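Local coordinates for beta-lactamase (Chitinophaga pinensis, PDB 6N36), which probably hydrolyses the beta-lactam ring of antibiotics as a metallo-beta-lactamase with two zinc ions in its active site, at residues A[14-19]-A[84-89]. Residues are numbered along the deposited sequence; the frame is centred on the assembly and turned at random.
Sequences KEWSAD and AHYDHV. With ZN (zinc ion), chain B; ZN (zinc ion), chain C.
Trp-16 lays one face of its indole over the side chain of Asp-87 and turns an edge to the ring of Tyr-86. These three side chains make the whole contact.

Asp-87 CB sits over the face of the six-membered ring of Trp-16, 3.9 Å from the centroid. This is a CH-pi contact. CG stands between the backbone N and the carbonyl carbon (chi1 57°), and this turns the carboxylate toward the chain B zinc. OD1 comes very close to a water that is itself a ligand of the chain C zinc, in a hydrogen bond whose length is doubtful. OD2 binds the chain B zinc at 2.1 Å. It also lies over the indole face, 3.8 Å from Trp-16 CZ2. The carboxylate and indole planes are 37° apart. The bond from OD2 to the zinc probably does most to set the rotation of the carboxylate, and Trp-16 covers one flank of this ligand.

The Tyr-86 ring is met by the edge of Trp-16 in an offset edge-to-face pair, planes at 73°. Trp-16 CZ3 is 4.0 Å from Tyr-86 CE2. The hydroxyl OH lies near the indole plane, 3.7 Å from Trp-16 CZ3, and is hydrogen-bonded to the backbone O of Tyr-11.

His-88 NE2 joins Asp-87 on the chain B zinc at 2.1 Å, and His-226 completes the protein ligands. His-85 ND1 binds the chain C zinc at 2.1 Å with His-83 and His-160. A water lies between the two ions and binds both. With His-83 just before it, segment 84-89 completes the HxHxDH signature of the metallo-beta-lactamase superfamily. Trp-16, from the N-terminal segment 14-19, packs beside its dinuclear zinc site.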
ATOM      1  N   LYS A  14       6.989  15.987   6.123  1.00 31.67           N
ATOM      2  CA  LYS A  14       8.074  15.598   7.063  1.00 33.32           C
ATOM      3  C   LYS A  14       7.777  14.210   7.658  1.00 32.38           C
ATOM      4  O   LYS A  14       8.750  13.419   7.905  1.00 31.72           O
ATOM      5  CB  LYS A  14       8.238  16.678   8.133  1.00 36.36           C
ATOM      6  CG  LYS A  14       7.133  16.684   9.183  1.00 38.13           C
ATOM      7  CD  LYS A  14       7.333  17.748  10.297  1.00 40.15           C
ATOM      8  CE  LYS A  14       6.288  18.835  10.195  1.00 43.99           C
ATOM      9  NZ  LYS A  14       4.899  18.309  10.239  1.00 42.56           N
ATOM     10  N   GLU A  15       6.497  13.857   7.872  1.00 29.65           N
ATOM     11  CA  GLU A  15       6.163  12.548   8.496  1.00 29.62           C
ATOM     12  C   GLU A  15       6.404  11.394   7.502  1.00 28.11           C
ATOM     13  O   GLU A  15       6.546  10.203   7.934  1.00 26.39           O
ATOM     14  CB  GLU A  15       4.716  12.566   8.978  1.00 31.84           C
ATOM     15  CG  GLU A  15       4.498  13.551  10.116  1.00 35.30           C
ATOM     16  CD  GLU A  15       3.145  13.441  10.803  1.00 38.59           C
ATOM     17  OE1 GLU A  15       2.266  12.715  10.275  1.00 38.36           O
ATOM     18  OE2 GLU A  15       2.974  14.066  11.886  1.00 44.10           O
ATOM     19  N   TRP A  16       6.494  11.697   6.207  1.00 25.57           N
ATOM     20  CA  TRP A  16       6.748  10.627   5.193  1.00 25.14           C
ATOM     21  C   TRP A  16       8.166  10.081   5.347  1.00 25.21           C
ATOM     22  O   TRP A  16       8.407   8.907   5.034  1.00 23.57           O
ATOM     23  CB  TRP A  16       6.551  11.160   3.772  1.00 23.88           C
ATOM     24  CG  TRP A  16       5.128  11.392   3.403  1.00 23.64           C
ATOM     25  CD1 TRP A  16       4.026  11.251   4.190  1.00 23.86           C
ATOM     26  CD2 TRP A  16       4.679  11.893   2.139  1.00 22.49           C
ATOM     27  NE1 TRP A  16       2.910  11.640   3.493  1.00 23.52           N
ATOM     28  CE2 TRP A  16       3.275  11.983   2.218  1.00 24.03           C
ATOM     29  CE3 TRP A  16       5.333  12.279   0.964  1.00 23.60           C
ATOM     30  CZ2 TRP A  16       2.526  12.483   1.146  1.00 24.32           C
ATOM     31  CZ3 TRP A  16       4.589  12.733  -0.100  1.00 24.19           C
ATOM     32  CH2 TRP A  16       3.205  12.854   0.014  1.00 24.77           C
ATOM     33  N   SER A  17       9.094  10.940   5.720  1.00 26.48           N
ATOM     34  CA  SER A  17      10.544  10.629   5.748  0.60 29.25           C
ATOM     35  C   SER A  17      11.004  10.370   7.190  1.00 27.58           C
ATOM     36  O   SER A  17      12.148   9.918   7.360  1.00 29.52           O
ATOM     37  CB  SER A  17      11.317  11.749   5.077  0.60 33.01           C
ATOM     38  OG  SER A  17      11.151  11.656   3.665  0.60 36.86           O
ATOM     39  N   ALA A  18      10.166  10.680   8.184  1.00 27.88           N
ATOM     40  CA  ALA A  18      10.518  10.583   9.628  1.00 28.37           C
ATOM     41  C   ALA A  18      10.742   9.110   9.992  1.00 27.98           C
ATOM     42  O   ALA A  18       9.908   8.260   9.670  1.00 26.85           O
ATOM     43  CB  ALA A  18       9.456  11.180  10.512  1.00 28.18           C
ATOM     44  N   ASP A  19      11.803   8.825  10.717  1.00 29.53           N
ATOM     45  CA  ASP A  19      12.112   7.432  11.099  1.00 30.31           C
ATOM     46  C   ASP A  19      11.072   6.948  12.102  1.00 29.44           C
ATOM     47  O   ASP A  19      10.406   7.742  12.799  1.00 30.87           O
ATOM     48  CB  ASP A  19      13.543   7.318  11.615  1.00 31.23           C
ATOM     49  CG  ASP A  19      14.142   5.928  11.557  1.00 33.42           C
ATOM     50  OD1 ASP A  19      13.476   4.975  11.055  1.00 32.14           O
ATOM     51  OD2 ASP A  19      15.254   5.798  12.043  1.00 34.65           O
ATOM     52  N   ALA A  84       0.154   3.175  -7.391  1.00 18.61           N
ATOM     53  CA  ALA A  84       1.392   3.722  -7.988  1.00 19.50           C
ATOM     54  C   ALA A  84       1.433   5.257  -7.923  1.00 20.01           C
ATOM     55  O   ALA A  84       1.421   5.916  -8.995  1.00 19.88           O
ATOM     56  CB  ALA A  84       1.545   3.232  -9.398  1.00 21.49           C
ATOM     57  N   HIS A  85       1.430   5.808  -6.719  1.00 20.08           N
ATOM     58  CA  HIS A  85       1.808   7.206  -6.449  1.00 19.20           C
ATOM     59  C   HIS A  85       3.219   7.240  -5.877  1.00 19.66           C
ATOM     60  O   HIS A  85       3.646   6.280  -5.205  1.00 18.29           O
ATOM     61  CB  HIS A  85       0.816   7.884  -5.497  1.00 19.32           C
ATOM     62  CG  HIS A  85      -0.462   8.346  -6.123  1.00 19.33           C
ATOM     63  ND1 HIS A  85      -1.611   8.646  -5.386  1.00 19.96           N
ATOM     64  CD2 HIS A  85      -0.787   8.535  -7.417  1.00 21.70           C
ATOM     65  CE1 HIS A  85      -2.557   9.046  -6.207  1.00 20.48           C
ATOM     66  NE2 HIS A  85      -2.072   9.005  -7.453  1.00 21.27           N
ATOM     67  N   TYR A  86       3.912   8.357  -6.057  1.00 20.18           N
ATOM     68  CA  TYR A  86       5.343   8.454  -5.719  1.00 21.78           C
ATOM     69  C   TYR A  86       5.633   8.244  -4.223  1.00 22.42           C
ATOM     70  O   TYR A  86       6.806   7.964  -3.895  1.00 22.49           O
ATOM     71  CB  TYR A  86       5.909   9.783  -6.221  1.00 23.26           C
ATOM     72  CG  TYR A  86       5.514  10.988  -5.419  1.00 23.84           C
ATOM     73  CD1 TYR A  86       4.335  11.663  -5.683  1.00 25.96           C
ATOM     74  CD2 TYR A  86       6.359  11.514  -4.450  1.00 24.78           C
ATOM     75  CE1 TYR A  86       3.986  12.823  -5.006  1.00 27.69           C
ATOM     76  CE2 TYR A  86       6.050  12.692  -3.787  1.00 26.84           C
ATOM     77  CZ  TYR A  86       4.859  13.348  -4.072  1.00 27.67           C
ATOM     78  OH  TYR A  86       4.511  14.481  -3.411  1.00 29.18           O
ATOM     79  N   ASP A  87       4.688   8.464  -3.330  1.00 19.90           N
ATOM     80  CA  ASP A  87       4.895   8.230  -1.871  1.00 20.05           C
ATOM     81  C   ASP A  87       4.833   6.737  -1.517  1.00 19.33           C
ATOM     82  O   ASP A  87       5.189   6.378  -0.380  1.00 21.14           O
ATOM     83  CB  ASP A  87       3.939   9.075  -1.022  1.00 21.35           C
ATOM     84  CG  ASP A  87       2.466   8.872  -1.300  1.00 22.99           C
ATOM     85  OD1 ASP A  87       2.127   8.531  -2.495  1.00 21.37           O
ATOM     86  OD2 ASP A  87       1.643   9.101  -0.346  1.00 21.51           O
ATOM     87  N   HIS A  88       4.414   5.846  -2.428  1.00 17.61           N
ATOM     88  CA  HIS A  88       4.340   4.394  -2.196  1.00 17.92           C
ATOM     89  C   HIS A  88       5.233   3.594  -3.139  1.00 17.86           C
ATOM     90  O   HIS A  88       5.446   2.389  -2.854  1.00 17.99           O
ATOM     91  CB  HIS A  88       2.897   3.880  -2.260  1.00 18.16           C
ATOM     92  CG  HIS A  88       2.024   4.711  -1.372  1.00 17.87           C
ATOM     93  ND1 HIS A  88       2.144   4.702   0.015  1.00 18.24           N
ATOM     94  CD2 HIS A  88       1.114   5.660  -1.687  1.00 17.51           C
ATOM     95  CE1 HIS A  88       1.303   5.637   0.494  1.00 18.50           C
ATOM     96  NE2 HIS A  88       0.640   6.198  -0.554  1.00 19.13           N
ATOM     97  N   VAL A  89       5.712   4.208  -4.242  1.00 17.91           N
ATOM     98  CA  VAL A  89       6.638   3.515  -5.182  1.00 18.86           C
ATOM     99  C   VAL A  89       7.880   4.355  -5.481  1.00 18.62           C
ATOM    100  O   VAL A  89       8.622   3.994  -6.400  1.00 21.61           O
ATOM    101  CB  VAL A  89       5.934   3.106  -6.485  1.00 18.64           C
ATOM    102  CG1 VAL A  89       4.839   2.085  -6.218  1.00 19.34           C
ATOM    103  CG2 VAL A  89       5.446   4.297  -7.297  1.00 19.33           C
TER
HETATM  104 ZN    ZN B 501      -0.230   8.129  -0.336  0.90 22.01          ZN
HETATM  105 ZN    ZN C 502      -1.987   8.374  -3.334  0.90 21.90          ZN
HETATM  106  O   HOH W   1      -0.196   9.141  -2.766  1.00 29.74           O
HETATM  107  O   HOH W   2      -2.147   8.007  -0.955  1.00 27.52           O
HETATM  108  O   HOH W   3      -2.473  10.545  -2.982  1.00 28.90           O